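Local coordinates for protein N-terminal cyanobactin protease (Planktothrix agardhii NIES-596, PDB 4H6W) that is probably a subtilisin-like serine endopeptidase, the protease domain of a longer enzyme that matures cyanobactin precursor peptides such as those of the prenylagaramides, at residues G200-G205 with S273-G278. Sequence-based numbering, arbitrary orientation.
Sequences GILAPG and SRCLMG
Two backbone hydrogen bonds tie the edge strand of residues 200-204 to the type II' turn running from Cys-275 to Gly-278. Met-277 N gives one to Gly-200 O at 3.0 Å, tilted 29° from the carbonyl plane. Leu-202 N gives the other to Gly-278 O at 2.7 Å. This second bond is nearly straight, 171° at the hydrogen, and lies in the carbonyl plane. Ile-201 CA adds a CA-H...O contact to the same Gly-278 O. Leu-276 CB also rests 3.4 Å from Gly-200 O.

Leu-202 supplies most of the apolar contact. With CG anti to the carbonyl carbon (chi1 -65°), the branch brings its two methyls to the turn. CD1 rests 3.7 Å from Cys-275 CA and 3.9 Å from Cys-275 SG. CD2 meets Leu-276 CD2 at 3.8 Å, where the two side chains cross at about a right angle. Cut back to an alanine, Leu-202 would lose both methyls, which would probably leave a gap beside Cys-275 and Leu-276 CD2.

Cys-275 is in a disulfide with Cys-264, which staples the turn within its own loop. Strand 200-204 is the last strand of the parallel subtilase sheet. Strand 175-180 pairs with one edge, and a further backbone bond joins Leu-202 to Leu-280, just past the turn. Helix 223-243 packs against Ile-201 and Ala-203, and Tyr-196 of helix 194-199 touches Leu-276.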
loop_
_atom_site.group_PDB
_atom_site.type_symbol
_atom_site.label_atom_id
_atom_site.label_comp_id
_atom_site.label_asym_id
_atom_site.label_seq_id
_atom_site.Cartn_x
_atom_site.Cartn_y
_atom_site.Cartn_z
ATOM N N GLY A 200 1.307 -3.608 11.693
ATOM C CA GLY A 200 1.137 -2.335 11.021
ATOM C C GLY A 200 2.364 -1.472 11.149
ATOM O O GLY A 200 3.085 -1.562 12.140
ATOM N N ILE A 201 2.607 -0.652 10.131
ATOM C CA ILE A 201 3.600 0.413 10.192
ATOM C C ILE A 201 2.974 1.752 9.798
ATOM O O ILE A 201 1.925 1.796 9.144
ATOM C CB ILE A 201 4.827 0.148 9.281
ATOM C CG1 ILE A 201 4.417 0.011 7.812
ATOM C CG2 ILE A 201 5.607 -1.066 9.746
ATOM C CD1 ILE A 201 5.592 -0.241 6.885
ATOM N N LEU A 202 3.629 2.841 10.192
ATOM C CA LEU A 202 3.254 4.175 9.729
ATOM C C LEU A 202 4.056 4.572 8.504
ATOM O O LEU A 202 5.280 4.426 8.488
ATOM C CB LEU A 202 3.468 5.219 10.824
ATOM C CG LEU A 202 2.593 5.099 12.074
ATOM C CD1 LEU A 202 2.931 6.217 13.052
ATOM C CD2 LEU A 202 1.107 5.106 11.712
ATOM N N ALA A 203 3.350 5.067 7.488
ATOM C CA ALA A 203 3.963 5.688 6.302
ATOM C C ALA A 203 3.366 7.087 6.050
ATOM O O ALA A 203 2.252 7.387 6.518
ATOM C CB ALA A 203 3.765 4.804 5.091
ATOM N N PRO A 204 4.095 7.954 5.311
ATOM C CA PRO A 204 3.581 9.315 5.082
ATOM C C PRO A 204 2.154 9.300 4.558
ATOM O O PRO A 204 1.848 8.584 3.597
ATOM C CB PRO A 204 4.541 9.870 4.025
ATOM C CG PRO A 204 5.829 9.167 4.314
ATOM C CD PRO A 204 5.422 7.761 4.683
ATOM N N GLY A 205 1.285 10.078 5.186
ATOM C CA GLY A 205 -0.122 10.091 4.807
ATOM C C GLY A 205 -0.791 11.447 4.936
ATOM O O GLY A 205 -2.026 11.549 4.966
ATOM N N SER A 273 1.285 3.614 21.370
ATOM C CA SER A 273 0.605 2.561 20.620
ATOM C C SER A 273 -0.077 3.084 19.357
ATOM O O SER A 273 -0.514 2.297 18.515
ATOM C CB SER A 273 -0.389 1.790 21.505
ATOM O OG SER A 273 -1.534 2.562 21.804
ATOM N N ARG A 274 -0.179 4.406 19.224
ATOM C CA ARG A 274 -0.687 5.004 17.991
ATOM C C ARG A 274 0.318 4.864 16.839
ATOM O O ARG A 274 -0.040 5.071 15.669
ATOM C CB ARG A 274 -1.038 6.476 18.188
ATOM C CG ARG A 274 -2.319 6.733 18.952
ATOM C CD ARG A 274 -2.892 8.049 18.479
ATOM N NE ARG A 274 -4.069 8.471 19.227
ATOM C CZ ARG A 274 -5.003 9.283 18.738
ATOM N NH1 ARG A 274 -4.906 9.735 17.497
ATOM N NH2 ARG A 274 -6.043 9.631 19.480
ATOM N N CYS A 275 1.558 4.507 17.181
ATOM C CA CYS A 275 2.622 4.276 16.203
ATOM C C CYS A 275 2.687 2.856 15.650
ATOM O O CYS A 275 3.495 2.574 14.757
ATOM C CB CYS A 275 3.987 4.692 16.761
ATOM S SG CYS A 275 4.191 6.492 16.753
ATOM N N LEU A 276 1.849 1.961 16.173
ATOM C CA LEU A 276 1.833 0.574 15.695
ATOM C C LEU A 276 3.205 -0.064 15.933
ATOM O O LEU A 276 3.834 0.187 16.956
ATOM C CB LEU A 276 1.443 0.534 14.208
ATOM C CG LEU A 276 -0.036 0.711 13.805
ATOM C CD1 LEU A 276 -0.982 1.099 14.939
ATOM C CD2 LEU A 276 -0.161 1.693 12.665
ATOM N N MET A 277 3.685 -0.861 14.986
ATOM C CA MET A 277 5.025 -1.423 15.096
ATOM C C MET A 277 6.091 -0.349 14.855
ATOM O O MET A 277 7.258 -0.548 15.180
ATOM C CB MET A 277 5.196 -2.607 14.143
ATOM C CG MET A 277 6.390 -3.507 14.420
ATOM S SD MET A 277 6.338 -4.277 16.049
ATOM C CE MET A 277 4.933 -5.383 15.885
ATOM N N GLY A 278 5.689 0.795 14.302
ATOM C CA GLY A 278 6.624 1.894 14.080
ATOM C C GLY A 278 6.557 2.559 12.716
ATOM O O GLY A 278 5.602 2.353 11.963
#